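Local coordinates for protein N-terminal acetyltransferase B complex subunit MDM20 (Candida albicans, PDB 5K04) that serves as the non-catalytic subunit of the NatB complex, probably supporting its catalytic partner NAT3 in acetylating protein N-termini, at residues N300-F305 with T322-S327; N458-V463 with D525-Y530; R467-S472 with I506-T511. All coordinates share one frame; numbering follows the deposited sequence.

Interaction 1. Residues N300-F305 with T322-S327; sequences NYYQKF and TSFIGS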
ATOM      1  N   ASN A 300     -17.309 -35.535   1.028  1.00 64.24           N
ATOM      2  CA  ASN A 300     -17.669 -35.361  -0.378  1.00 55.34           C
ATOM      3  C   ASN A 300     -16.923 -34.179  -0.993  1.00 54.06           C
ATOM      4  O   ASN A 300     -16.507 -34.240  -2.155  1.00 49.03           O
ATOM      5  CB  ASN A 300     -19.188 -35.205  -0.516  1.00 56.26           C
ATOM      6  CG  ASN A 300     -19.626 -34.694  -1.909  1.00 70.47           C
ATOM      7  OD1 ASN A 300     -19.741 -35.477  -2.857  1.00 70.25           O
ATOM      8  ND2 ASN A 300     -19.896 -33.374  -2.020  1.00 67.65           N
ATOM      9  N   TYR A 301     -16.735 -33.098  -0.232  1.00 55.06           N
ATOM     10  CA  TYR A 301     -15.932 -31.992  -0.746  1.00 50.83           C
ATOM     11  C   TYR A 301     -14.494 -32.436  -0.976  1.00 53.77           C
ATOM     12  O   TYR A 301     -13.900 -32.128  -2.015  1.00 49.03           O
ATOM     13  CB  TYR A 301     -15.968 -30.787   0.200  1.00 47.74           C
ATOM     14  CG  TYR A 301     -15.046 -29.696  -0.288  1.00 58.33           C
ATOM     15  CD1 TYR A 301     -15.480 -28.753  -1.218  1.00 55.10           C
ATOM     16  CD2 TYR A 301     -13.717 -29.635   0.137  1.00 60.49           C
ATOM     17  CE1 TYR A 301     -14.614 -27.767  -1.692  1.00 58.87           C
ATOM     18  CE2 TYR A 301     -12.856 -28.661  -0.332  1.00 55.72           C
ATOM     19  CZ  TYR A 301     -13.301 -27.732  -1.243  1.00 56.52           C
ATOM     20  OH  TYR A 301     -12.429 -26.769  -1.697  1.00 53.17           O
ATOM     21  N   TYR A 302     -13.931 -33.179  -0.017  1.00 58.47           N
ATOM     22  CA  TYR A 302     -12.543 -33.615  -0.107  1.00 55.44           C
ATOM     23  C   TYR A 302     -12.326 -34.539  -1.303  1.00 60.71           C
ATOM     24  O   TYR A 302     -11.291 -34.462  -1.976  1.00 54.16           O
ATOM     25  CB  TYR A 302     -12.129 -34.312   1.195  1.00 57.17           C
ATOM     26  CG  TYR A 302     -10.754 -34.962   1.137  1.00 52.55           C
ATOM     27  CD1 TYR A 302      -9.616 -34.248   1.468  1.00 54.59           C
ATOM     28  CD2 TYR A 302     -10.596 -36.279   0.734  1.00 52.64           C
ATOM     29  CE1 TYR A 302      -8.356 -34.824   1.412  1.00 53.72           C
ATOM     30  CE2 TYR A 302      -9.325 -36.871   0.671  1.00 54.19           C
ATOM     31  CZ  TYR A 302      -8.215 -36.135   1.010  1.00 52.77           C
ATOM     32  OH  TYR A 302      -6.966 -36.693   0.954  1.00 53.86           O
ATOM     33  N   GLN A 303     -13.283 -35.431  -1.574  1.00 64.59           N
ATOM     34  CA  GLN A 303     -13.120 -36.370  -2.681  1.00 61.92           C
ATOM     35  C   GLN A 303     -13.123 -35.653  -4.016  1.00 51.77           C
ATOM     36  O   GLN A 303     -12.452 -36.083  -4.960  1.00 51.06           O
ATOM     37  CB  GLN A 303     -14.229 -37.428  -2.659  1.00 72.08           C
ATOM     38  CG  GLN A 303     -14.170 -38.390  -1.465  1.00 84.57           C
ATOM     39  CD  GLN A 303     -12.859 -39.171  -1.380  1.00 84.83           C
ATOM     40  OE1 GLN A 303     -12.242 -39.489  -2.398  1.00 81.79           O
ATOM     41  NE2 GLN A 303     -12.430 -39.477  -0.156  1.00 86.23           N
ATOM     42  N   LYS A 304     -13.874 -34.561  -4.109  1.00 55.99           N
ATOM     43  CA  LYS A 304     -13.943 -33.797  -5.341  1.00 61.46           C
ATOM     44  C   LYS A 304     -12.784 -32.821  -5.485  1.00 60.43           C
ATOM     45  O   LYS A 304     -12.388 -32.515  -6.614  1.00 58.13           O
ATOM     46  CB  LYS A 304     -15.275 -33.050  -5.405  1.00 61.61           C
ATOM     47  CG  LYS A 304     -16.468 -33.981  -5.482  1.00 68.70           C
ATOM     48  CD  LYS A 304     -17.778 -33.221  -5.563  1.00 74.97           C
ATOM     49  CE  LYS A 304     -18.894 -34.146  -6.021  1.00 87.19           C
ATOM     50  NZ  LYS A 304     -18.554 -34.788  -7.332  1.00 96.83           N
ATOM     51  N   PHE A 305     -12.212 -32.336  -4.372  1.00 60.04           N
ATOM     52  CA  PHE A 305     -11.277 -31.216  -4.443  1.00 55.61           C
ATOM     53  C   PHE A 305      -9.913 -31.459  -3.784  1.00 56.99           C
ATOM     54  O   PHE A 305      -9.131 -30.512  -3.660  1.00 43.19           O
ATOM     55  CB  PHE A 305     -11.954 -29.970  -3.868  1.00 48.02           C
ATOM     56  CG  PHE A 305     -13.108 -29.497  -4.715  1.00 59.09           C
ATOM     57  CD1 PHE A 305     -12.886 -28.697  -5.828  1.00 58.16           C
ATOM     58  CD2 PHE A 305     -14.413 -29.904  -4.442  1.00 59.50           C
ATOM     59  CE1 PHE A 305     -13.941 -28.294  -6.640  1.00 55.67           C
ATOM     60  CE2 PHE A 305     -15.467 -29.509  -5.245  1.00 52.54           C
ATOM     61  CZ  PHE A 305     -15.226 -28.703  -6.351  1.00 54.92           C
ATOM     62  N   THR A 322     -12.819 -35.613  13.972  1.00 87.81           N
ATOM     63  CA  THR A 322     -11.567 -36.343  14.153  1.00 82.53           C
ATOM     64  C   THR A 322     -11.525 -37.637  13.341  1.00 70.86           C
ATOM     65  O   THR A 322     -10.438 -38.163  13.083  1.00 67.97           O
ATOM     66  CB  THR A 322     -11.335 -36.621  15.647  1.00 78.81           C
ATOM     67  OG1 THR A 322     -12.459 -37.325  16.189  1.00 82.09           O
ATOM     68  CG2 THR A 322     -11.151 -35.310  16.415  1.00 75.21           C
ATOM     69  N   SER A 323     -12.678 -38.134  12.895  1.00 68.57           N
ATOM     70  CA  SER A 323     -12.702 -39.306  12.023  1.00 75.12           C
ATOM     71  C   SER A 323     -12.177 -38.984  10.624  1.00 81.43           C
ATOM     72  O   SER A 323     -11.466 -39.798  10.022  1.00 82.01           O
ATOM     73  CB  SER A 323     -14.125 -39.853  11.939  1.00 69.98           C
ATOM     74  OG  SER A 323     -15.009 -38.869  11.432  1.00 65.60           O
ATOM     75  N   PHE A 324     -12.546 -37.818  10.079  1.00 79.55           N
ATOM     76  CA  PHE A 324     -12.078 -37.437   8.747  1.00 71.44           C
ATOM     77  C   PHE A 324     -10.565 -37.305   8.718  1.00 64.79           C
ATOM     78  O   PHE A 324      -9.902 -37.806   7.802  1.00 58.28           O
ATOM     79  CB  PHE A 324     -12.736 -36.125   8.313  1.00 69.61           C
ATOM     80  CG  PHE A 324     -12.013 -35.421   7.188  1.00 66.93           C
ATOM     81  CD1 PHE A 324     -12.156 -35.847   5.873  1.00 65.87           C
ATOM     82  CD2 PHE A 324     -11.200 -34.326   7.448  1.00 61.04           C
ATOM     83  CE1 PHE A 324     -11.492 -35.197   4.842  1.00 67.50           C
ATOM     84  CE2 PHE A 324     -10.537 -33.670   6.423  1.00 57.18           C
ATOM     85  CZ  PHE A 324     -10.681 -34.104   5.117  1.00 59.63           C
ATOM     86  N   ILE A 325     -10.003 -36.637   9.728  1.00 68.34           N
ATOM     87  CA  ILE A 325      -8.561 -36.480   9.832  1.00 63.51           C
ATOM     88  C   ILE A 325      -7.880 -37.820  10.054  1.00 74.76           C
ATOM     89  O   ILE A 325      -6.733 -38.017   9.633  1.00 71.85           O
ATOM     90  CB  ILE A 325      -8.235 -35.491  10.958  1.00 63.22           C
ATOM     91  CG1 ILE A 325      -8.946 -34.152  10.712  1.00 62.02           C
ATOM     92  CG2 ILE A 325      -6.724 -35.327  11.101  1.00 65.92           C
ATOM     93  CD1 ILE A 325      -8.318 -33.321   9.599  1.00 58.19           C
ATOM     94  N   GLY A 326      -8.565 -38.759  10.714  1.00 85.94           N
ATOM     95  CA  GLY A 326      -8.000 -40.077  10.937  1.00 86.85           C
ATOM     96  C   GLY A 326      -7.554 -40.767   9.667  1.00 87.53           C
ATOM     97  O   GLY A 326      -6.648 -41.603   9.699  1.00 91.98           O
ATOM     98  N   SER A 327      -8.168 -40.423   8.537  1.00 89.93           N
ATOM     99  CA  SER A 327      -7.671 -40.871   7.245  1.00 95.56           C
ATOM    100  C   SER A 327      -6.350 -40.173   6.912  1.00 99.85           C
ATOM    101  O   SER A 327      -6.221 -39.515   5.874  1.00 95.40           O
ATOM    102  CB  SER A 327      -8.729 -40.628   6.168  1.00 91.46           C
ATOM    103  OG  SER A 327      -9.966 -41.212   6.551  1.00 82.13           O
TER
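A single aromatic pair, Y302 against F324, joins helix 295-305 to the short helix 322-326 at the periphery of the chain; the centre of the contact lies about 41 Å from the centre of the chain. The two rings form an offset edge-to-face contact: F324 turns its edge toward the face of Y302, with centroids 5.5 Å apart and planes at 77°. The touching edge is the CE1-CZ side of F324. Its CE1 lies 3.8 Å from CG of Y302, and its CZ comes equally near CD1 of Y302, so the phenyl group meets the root of the tyrosine ring and leaves the phenol end to other work. Both side chains extend with CG anti to the backbone N (chi1 173° for Y302 and 161° for F324), which carries the rings into the gap between backbones whose nearest CA atoms, those of Y302 and F324, are 9.7 Å apart. In this alpha-helical solenoid of the TPR clan, a mostly helical chain with no strands, the pair joins two helices that are near in sequence, with helix 311-315 between them in the chain. Helix 337-346 extends the cluster: F346 packs edge-to-face with F324 and also touches Y302, while N343 OD1 is hydrogen-bonded to Y302 OH. S323 OG is hydrogen-bonded to E295 OE2 at the start of helix 295-305.

Interaction 2. Residues N458-V463 with D525-Y530; sequences NLDAWV and DGYLNY
Helices 458-463 and 525-530 run in roughly the same direction, their axes inclined at 29° and 12.1 Å apart at closest approach, with V463 and Y527 as the nearest pair of CA atoms. In this alpha-helical solenoid of the TPR clan Y527 spans this separation to meet the adjacent L459 and D460 and, one turn on from L459, V463, all on the long helix 456-485. Each neighbour uses a different part of the tyrosine. V463 covers one face: its CG2 sits over the ring centre, 3.8 Å from the centroid and only 3° off the normal, a nearly ideal CH-pi contact. The valine rotamer explains the choice of branch, since CG1 lies anti to the backbone N, which leaves CG2 over the ring. L459 instead comes to the ring edge, its CD2 lying in the ring plane 3.5 Å from Y527 CD2. Between them the two apolar residues restrict the ring in two directions, one from above and one in its plane. Helix 506-521 packs nearby, with I518 touching L459 and S519 touching Y527. The polar end reaches the partly exposed margin of the contact, and D460, next to L459, lies there. K456 NZ makes only a long, weak ion pair with D460 OD1. The carboxylate plane of D460 stands 79° from that of the ring, and Y527 OH donates a short hydrogen bond of 2.6 Å to D460 OD1, arriving nearly in line with the C-O bond.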
ATOM      1  N   ASN A 458      22.254   1.727  -5.019  1.00 49.32           N
ATOM      2  CA  ASN A 458      21.081   1.642  -4.157  1.00 51.26           C
ATOM      3  C   ASN A 458      20.442   3.018  -3.957  1.00 51.74           C
ATOM      4  O   ASN A 458      19.209   3.141  -3.949  1.00 35.11           O
ATOM      5  CB  ASN A 458      21.468   1.015  -2.818  1.00 45.53           C
ATOM      6  CG  ASN A 458      21.894  -0.465  -2.944  1.00 41.84           C
ATOM      7  OD1 ASN A 458      21.909  -1.049  -4.043  1.00 31.77           O
ATOM      8  ND2 ASN A 458      22.248  -1.068  -1.805  1.00 44.50           N
ATOM      9  N   LEU A 459      21.270   4.062  -3.800  1.00 52.69           N
ATOM     10  CA  LEU A 459      20.752   5.423  -3.689  1.00 47.32           C
ATOM     11  C   LEU A 459      19.883   5.784  -4.894  1.00 45.71           C
ATOM     12  O   LEU A 459      18.762   6.276  -4.742  1.00 32.81           O
ATOM     13  CB  LEU A 459      21.916   6.407  -3.550  1.00 43.12           C
ATOM     14  CG  LEU A 459      21.562   7.889  -3.716  1.00 50.98           C
ATOM     15  CD1 LEU A 459      20.555   8.343  -2.658  1.00 48.80           C
ATOM     16  CD2 LEU A 459      22.821   8.766  -3.680  1.00 52.40           C
ATOM     17  N   ASP A 460      20.387   5.528  -6.104  1.00 50.22           N
ATOM     18  CA  ASP A 460      19.613   5.816  -7.306  1.00 49.76           C
ATOM     19  C   ASP A 460      18.339   4.984  -7.364  1.00 41.04           C
ATOM     20  O   ASP A 460      17.313   5.450  -7.867  1.00 30.86           O
ATOM     21  CB  ASP A 460      20.477   5.579  -8.546  1.00 47.14           C
ATOM     22  CG  ASP A 460      21.651   6.566  -8.646  1.00 50.24           C
ATOM     23  OD1 ASP A 460      21.473   7.747  -8.276  1.00 46.57           O
ATOM     24  OD2 ASP A 460      22.745   6.157  -9.104  1.00 51.79           O
ATOM     25  N   ALA A 461      18.377   3.764  -6.839  1.00 47.05           N
ATOM     26  CA  ALA A 461      17.161   2.959  -6.764  1.00 48.68           C
ATOM     27  C   ALA A 461      16.153   3.572  -5.794  1.00 47.46           C
ATOM     28  O   ALA A 461      14.947   3.608  -6.073  1.00 24.42           O
ATOM     29  CB  ALA A 461      17.503   1.527  -6.357  1.00 43.54           C
ATOM     30  N   TRP A 462      16.635   4.076  -4.653  1.00 47.68           N
ATOM     31  CA  TRP A 462      15.742   4.727  -3.696  1.00 46.48           C
ATOM     32  C   TRP A 462      15.107   5.990  -4.271  1.00 36.34           C
ATOM     33  O   TRP A 462      13.925   6.258  -4.041  1.00 24.14           O
ATOM     34  CB  TRP A 462      16.498   5.066  -2.419  1.00 42.94           C
ATOM     35  CG  TRP A 462      16.673   3.887  -1.530  1.00 42.23           C
ATOM     36  CD1 TRP A 462      17.837   3.210  -1.276  1.00 39.23           C
ATOM     37  CD2 TRP A 462      15.653   3.230  -0.777  1.00 37.10           C
ATOM     38  NE1 TRP A 462      17.596   2.179  -0.400  1.00 45.31           N
ATOM     39  CE2 TRP A 462      16.264   2.162  -0.084  1.00 38.79           C
ATOM     40  CE3 TRP A 462      14.283   3.438  -0.618  1.00 40.06           C
ATOM     41  CZ2 TRP A 462      15.557   1.318   0.757  1.00 37.68           C
ATOM     42  CZ3 TRP A 462      13.565   2.574   0.221  1.00 36.12           C
ATOM     43  CH2 TRP A 462      14.207   1.537   0.898  1.00 37.02           C
ATOM     44  N   VAL A 463      15.888   6.793  -4.998  1.00 40.63           N
ATOM     45  CA  VAL A 463      15.333   7.973  -5.655  1.00 39.86           C
ATOM     46  C   VAL A 463      14.247   7.552  -6.634  1.00 44.45           C
ATOM     47  O   VAL A 463      13.211   8.217  -6.769  1.00 33.41           O
ATOM     48  CB  VAL A 463      16.459   8.765  -6.352  1.00 38.75           C
ATOM     49  CG1 VAL A 463      15.896   9.850  -7.247  1.00 44.85           C
ATOM     50  CG2 VAL A 463      17.416   9.357  -5.332  1.00 36.12           C
ATOM     51  N   ASP A 525      25.880  15.468  -2.729  1.00 73.10           N
ATOM     52  CA  ASP A 525      24.992  16.557  -2.338  1.00 82.40           C
ATOM     53  C   ASP A 525      23.957  16.889  -3.406  1.00 74.82           C
ATOM     54  O   ASP A 525      23.092  17.738  -3.157  1.00 60.65           O
ATOM     55  CB  ASP A 525      25.803  17.819  -2.005  1.00 90.00           C
ATOM     56  CG  ASP A 525      26.572  17.700  -0.691  1.00 91.12           C
ATOM     57  OD1 ASP A 525      26.570  16.612  -0.076  1.00 88.61           O
ATOM     58  OD2 ASP A 525      27.176  18.710  -0.272  1.00 92.42           O
ATOM     59  N   GLY A 526      24.025  16.244  -4.577  1.00 72.83           N
ATOM     60  CA  GLY A 526      23.037  16.509  -5.613  1.00 67.59           C
ATOM     61  C   GLY A 526      21.619  16.256  -5.137  1.00 66.03           C
ATOM     62  O   GLY A 526      20.721  17.075  -5.348  1.00 67.59           O
ATOM     63  N   TYR A 527      21.409  15.133  -4.454  1.00 63.55           N
ATOM     64  CA  TYR A 527      20.076  14.773  -3.986  1.00 66.61           C
ATOM     65  C   TYR A 527      19.720  15.451  -2.671  1.00 65.14           C
ATOM     66  O   TYR A 527      18.537  15.708  -2.409  1.00 53.17           O
ATOM     67  CB  TYR A 527      19.972  13.256  -3.813  1.00 63.22           C
ATOM     68  CG  TYR A 527      20.109  12.457  -5.089  1.00 61.14           C
ATOM     69  CD1 TYR A 527      19.402  12.805  -6.247  1.00 70.49           C
ATOM     70  CD2 TYR A 527      20.946  11.347  -5.134  1.00 54.38           C
ATOM     71  CE1 TYR A 527      19.531  12.054  -7.415  1.00 77.38           C
ATOM     72  CE2 TYR A 527      21.087  10.595  -6.289  1.00 63.67           C
ATOM     73  CZ  TYR A 527      20.382  10.946  -7.425  1.00 77.67           C
ATOM     74  OH  TYR A 527      20.533  10.180  -8.563  1.00 80.14           O
ATOM     75  N   LEU A 528      20.723  15.741  -1.841  1.00 69.77           N
ATOM     76  CA  LEU A 528      20.470  16.199  -0.478  1.00 65.66           C
ATOM     77  C   LEU A 528      19.632  17.476  -0.450  1.00 63.83           C
ATOM     78  O   LEU A 528      18.717  17.606   0.369  1.00 56.94           O
ATOM     79  CB  LEU A 528      21.802  16.407   0.236  1.00 67.63           C
ATOM     80  CG  LEU A 528      21.774  16.914   1.676  1.00 74.09           C
ATOM     81  CD1 LEU A 528      21.552  15.766   2.650  1.00 76.05           C
ATOM     82  CD2 LEU A 528      23.064  17.642   1.982  1.00 72.76           C
ATOM     83  N   ASN A 529      19.923  18.423  -1.348  1.00 70.65           N
ATOM     84  CA  ASN A 529      19.249  19.722  -1.340  1.00 68.84           C
ATOM     85  C   ASN A 529      17.771  19.614  -1.707  1.00 64.62           C
ATOM     86  O   ASN A 529      16.959  20.440  -1.274  1.00 54.69           O
ATOM     87  CB  ASN A 529      19.966  20.667  -2.306  1.00 80.49           C
ATOM     88  CG  ASN A 529      19.370  22.068  -2.324  1.00 88.70           C
ATOM     89  OD1 ASN A 529      18.320  22.310  -2.928  1.00 82.87           O
ATOM     90  ND2 ASN A 529      20.058  23.007  -1.677  1.00 94.75           N
ATOM     91  N   TYR A 530      17.405  18.630  -2.528  1.00 70.06           N
ATOM     92  CA  TYR A 530      16.002  18.453  -2.879  1.00 61.60           C
ATOM     93  C   TYR A 530      15.205  17.912  -1.699  1.00 51.61           C
ATOM     94  O   TYR A 530      14.056  18.317  -1.477  1.00 32.22           O
ATOM     95  CB  TYR A 530      15.878  17.518  -4.087  1.00 56.26           C
ATOM     96  CG  TYR A 530      14.449  17.159  -4.447  1.00 55.89           C
ATOM     97  CD1 TYR A 530      13.798  16.078  -3.843  1.00 51.21           C
ATOM     98  CD2 TYR A 530      13.750  17.890  -5.391  1.00 48.11           C
ATOM     99  CE1 TYR A 530      12.494  15.755  -4.169  1.00 50.03           C
ATOM    100  CE2 TYR A 530      12.445  17.560  -5.730  1.00 50.26           C
ATOM    101  CZ  TYR A 530      11.826  16.497  -5.117  1.00 50.58           C
ATOM    102  OH  TYR A 530      10.530  16.186  -5.443  1.00 52.15           O
TER

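Interaction 3. Residues R467-S472 with I506-T511; sequences RFYLTS and ISLNFT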
ATOM      1  N   ARG A 467      10.382   8.666  -6.800  1.00 42.76           N
ATOM      2  CA  ARG A 467       9.663   9.175  -7.971  1.00 42.64           C
ATOM      3  C   ARG A 467       8.323   8.472  -8.166  1.00 35.50           C
ATOM      4  O   ARG A 467       7.390   9.073  -8.709  1.00 28.39           O
ATOM      5  CB  ARG A 467      10.529   9.055  -9.229  1.00 38.97           C
ATOM      6  CG  ARG A 467      11.699  10.039  -9.230  1.00 47.61           C
ATOM      7  CD  ARG A 467      12.513   9.976 -10.509  1.00 64.74           C
ATOM      8  NE  ARG A 467      13.661  10.887 -10.456  1.00 78.14           N
ATOM      9  CZ  ARG A 467      14.930  10.492 -10.462  1.00 79.79           C
ATOM     10  NH1 ARG A 467      15.211   9.196 -10.533  1.00 87.34           N
ATOM     11  NH2 ARG A 467      15.913  11.388 -10.402  1.00 75.61           N
ATOM     12  N   PHE A 468       8.207   7.211  -7.733  1.00 40.25           N
ATOM     13  CA  PHE A 468       6.903   6.560  -7.696  1.00 37.14           C
ATOM     14  C   PHE A 468       5.956   7.334  -6.785  1.00 38.02           C
ATOM     15  O   PHE A 468       4.808   7.604  -7.149  1.00 23.77           O
ATOM     16  CB  PHE A 468       7.038   5.098  -7.222  1.00 33.58           C
ATOM     17  CG  PHE A 468       5.950   4.681  -6.256  1.00 34.90           C
ATOM     18  CD1 PHE A 468       4.643   4.490  -6.697  1.00 40.63           C
ATOM     19  CD2 PHE A 468       6.229   4.504  -4.910  1.00 36.62           C
ATOM     20  CE1 PHE A 468       3.638   4.139  -5.817  1.00 41.49           C
ATOM     21  CE2 PHE A 468       5.223   4.146  -4.018  1.00 39.76           C
ATOM     22  CZ  PHE A 468       3.924   3.969  -4.469  1.00 38.96           C
ATOM     23  N   TYR A 469       6.442   7.712  -5.595  1.00 38.88           N
ATOM     24  CA  TYR A 469       5.645   8.514  -4.665  1.00 42.43           C
ATOM     25  C   TYR A 469       5.209   9.839  -5.291  1.00 40.82           C
ATOM     26  O   TYR A 469       4.056  10.261  -5.130  1.00 27.25           O
ATOM     27  CB  TYR A 469       6.440   8.744  -3.371  1.00 40.02           C
ATOM     28  CG  TYR A 469       6.460   7.531  -2.453  1.00 42.45           C
ATOM     29  CD1 TYR A 469       5.336   7.188  -1.718  1.00 43.52           C
ATOM     30  CD2 TYR A 469       7.590   6.732  -2.322  1.00 37.93           C
ATOM     31  CE1 TYR A 469       5.319   6.100  -0.876  1.00 41.61           C
ATOM     32  CE2 TYR A 469       7.586   5.609  -1.463  1.00 38.61           C
ATOM     33  CZ  TYR A 469       6.433   5.309  -0.746  1.00 41.53           C
ATOM     34  OH  TYR A 469       6.350   4.225   0.101  1.00 27.08           O
ATOM     35  N   LEU A 470       6.113  10.505  -6.017  1.00 42.77           N
ATOM     36  CA  LEU A 470       5.746  11.739  -6.711  1.00 39.34           C
ATOM     37  C   LEU A 470       4.673  11.485  -7.763  1.00 38.77           C
ATOM     38  O   LEU A 470       3.744  12.283  -7.924  1.00 29.35           O
ATOM     39  CB  LEU A 470       6.980  12.341  -7.377  1.00 43.77           C
ATOM     40  CG  LEU A 470       8.016  13.063  -6.536  1.00 49.03           C
ATOM     41  CD1 LEU A 470       9.183  13.518  -7.428  1.00 50.53           C
ATOM     42  CD2 LEU A 470       7.352  14.252  -5.872  1.00 46.53           C
ATOM     43  N   THR A 471       4.799  10.372  -8.492  1.00 52.16           N
ATOM     44  CA  THR A 471       3.860  10.019  -9.554  1.00 51.25           C
ATOM     45  C   THR A 471       2.486   9.641  -8.992  1.00 41.08           C
ATOM     46  O   THR A 471       1.448  10.081  -9.504  1.00 30.96           O
ATOM     47  CB  THR A 471       4.463   8.871 -10.366  1.00 47.30           C
ATOM     48  OG1 THR A 471       5.621   9.355 -11.060  1.00 42.31           O
ATOM     49  CG2 THR A 471       3.454   8.289 -11.362  1.00 51.40           C
ATOM     50  N   SER A 472       2.469   8.831  -7.935  1.00 44.39           N
ATOM     51  CA  SER A 472       1.217   8.405  -7.319  1.00 42.32           C
ATOM     52  C   SER A 472       0.455   9.587  -6.730  1.00 41.96           C
ATOM     53  O   SER A 472      -0.766   9.690  -6.896  1.00 29.94           O
ATOM     54  CB  SER A 472       1.512   7.353  -6.246  1.00 35.04           C
ATOM     55  OG  SER A 472       0.324   6.972  -5.575  1.00 37.81           O
ATOM     56  N   ILE A 506       4.789   5.576   6.616  1.00 38.91           N
ATOM     57  CA  ILE A 506       6.102   5.247   7.151  1.00 39.76           C
ATOM     58  C   ILE A 506       7.033   4.797   6.029  1.00 34.62           C
ATOM     59  O   ILE A 506       8.234   5.083   6.055  1.00 27.42           O
ATOM     60  CB  ILE A 506       5.954   4.192   8.267  1.00 37.65           C
ATOM     61  CG1 ILE A 506       7.325   3.794   8.841  1.00 41.94           C
ATOM     62  CG2 ILE A 506       5.197   2.960   7.771  1.00 35.76           C
ATOM     63  CD1 ILE A 506       7.940   4.858   9.707  1.00 37.37           C
ATOM     64  N   SER A 507       6.482   4.163   4.988  1.00 40.33           N
ATOM     65  CA  SER A 507       7.312   3.718   3.865  1.00 41.07           C
ATOM     66  C   SER A 507       7.838   4.897   3.041  1.00 36.41           C
ATOM     67  O   SER A 507       8.947   4.830   2.483  1.00 22.32           O
ATOM     68  CB  SER A 507       6.516   2.746   2.984  1.00 31.55           C
ATOM     69  OG  SER A 507       6.092   1.613   3.737  1.00 20.25           O
ATOM     70  N   LEU A 508       7.045   5.968   2.929  1.00 40.71           N
ATOM     71  CA  LEU A 508       7.480   7.180   2.233  1.00 41.23           C
ATOM     72  C   LEU A 508       8.569   7.890   3.015  1.00 36.32           C
ATOM     73  O   LEU A 508       9.578   8.331   2.450  1.00 25.61           O
ATOM     74  CB  LEU A 508       6.292   8.132   2.035  1.00 35.02           C
ATOM     75  CG  LEU A 508       6.635   9.612   1.850  1.00 41.16           C
ATOM     76  CD1 LEU A 508       7.349   9.860   0.518  1.00 41.10           C
ATOM     77  CD2 LEU A 508       5.378  10.535   2.011  1.00 37.27           C
ATOM     78  N   ASN A 509       8.358   8.030   4.328  1.00 43.04           N
ATOM     79  CA  ASN A 509       9.327   8.710   5.180  1.00 41.81           C
ATOM     80  C   ASN A 509      10.602   7.888   5.343  1.00 41.26           C
ATOM     81  O   ASN A 509      11.704   8.444   5.376  1.00 22.32           O
ATOM     82  CB  ASN A 509       8.662   9.031   6.511  1.00 32.12           C
ATOM     83  CG  ASN A 509       7.687  10.206   6.386  1.00 37.53           C
ATOM     84  OD1 ASN A 509       8.079  11.290   5.945  1.00 27.84           O
ATOM     85  ND2 ASN A 509       6.421   9.987   6.743  1.00 44.87           N
ATOM     86  N   PHE A 510      10.472   6.560   5.392  1.00 41.43           N
ATOM     87  CA  PHE A 510      11.658   5.713   5.351  1.00 43.10           C
ATOM     88  C   PHE A 510      12.437   5.919   4.060  1.00 41.54           C
ATOM     89  O   PHE A 510      13.671   5.977   4.074  1.00 26.12           O
ATOM     90  CB  PHE A 510      11.280   4.241   5.496  1.00 35.14           C
ATOM     91  CG  PHE A 510      12.464   3.355   5.521  1.00 35.41           C
ATOM     92  CD1 PHE A 510      13.339   3.411   6.587  1.00 38.15           C
ATOM     93  CD2 PHE A 510      12.734   2.512   4.471  1.00 40.13           C
ATOM     94  CE1 PHE A 510      14.453   2.629   6.609  1.00 42.15           C
ATOM     95  CE2 PHE A 510      13.851   1.727   4.486  1.00 44.64           C
ATOM     96  CZ  PHE A 510      14.717   1.784   5.552  1.00 42.62           C
ATOM     97  N   THR A 511      11.720   6.019   2.932  1.00 45.77           N
ATOM     98  CA  THR A 511      12.359   6.281   1.645  1.00 38.76           C
ATOM     99  C   THR A 511      13.168   7.576   1.685  1.00 38.11           C
ATOM    100  O   THR A 511      14.311   7.610   1.217  1.00 28.85           O
ATOM    101  CB  THR A 511      11.287   6.318   0.539  1.00 31.09           C
ATOM    102  OG1 THR A 511      10.696   5.018   0.384  1.00 21.77           O
ATOM    103  CG2 THR A 511      11.875   6.747  -0.775  1.00 31.92           C
TER
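Apolar contact comes first where Y469, in segment 467-472 of helix 456-485, lies against L508, in segment 506-511 of helix 506-521. The leucine covers one face of the phenol: its CB is 4.0 Å from the ring centroid, 24° off the normal and displaced toward the CE1 side, with L508 CB 3.7 Å from Y469 CE1. CD1 of L508 spreads the cover back to CG of the tyrosine. On the opposite face F468, from the same helix as Y469, places CE2 over the ring centre at 3.5 Å above the plane, so the phenol is sandwiched between a leucine and a phenylalanine.

Van der Waals contacts with S507 and T511 flank this stack. Y469 OH passes 3.2 Å from S507 CB, and T511 OG1 stands 3.7 Å from Y469 CE2 in an oblique approach.

Polar groups are satisfied along separate routes. Y469 OH is hydrogen-bonded to E443 OE1, and S507 OG to the main-chain oxygen of E443, so one residue is bonded to both helices. Within its own helix T511 OG1 donates to S507 O at 2.7 Å, helped by a chi1 of -66° that sets the hydroxyl anti to its own carbonyl carbon, and it is also hydrogen-bonded to N446 ND2; S507 O also accepts from T511 N.

T471 and S472 pack on N28 and V29 of the NAT3 chain. With the segment axes crossing at -135°, this is a buried helix-helix contact in the alpha-helical solenoid of a TPR-clan protein, the long helix 456-485 being crossed at an angle.

Overall arrangement
Interactions 2 and 3 share helix 456-485 and lie about 13 Å apart between centres; helices 506-521 and 525-537, successive in the chain, pack on it, and interaction 3 is nested within the loop that interaction 2 closes. They touch through W462 with F510 and T511, and Y530 with L470. Interaction 1 stands apart, its centre about 57 Å from that of interaction 2, on the opposite side of the chain's centre, and is also only partly buried. In all three a tyrosine does the bridging, but its hydroxyl is treated differently: interaction 2, partly buried, bonds it directly across the contact, whereas interactions 1 and 3 send it to a third element. Interaction 3 alone is wholly buried.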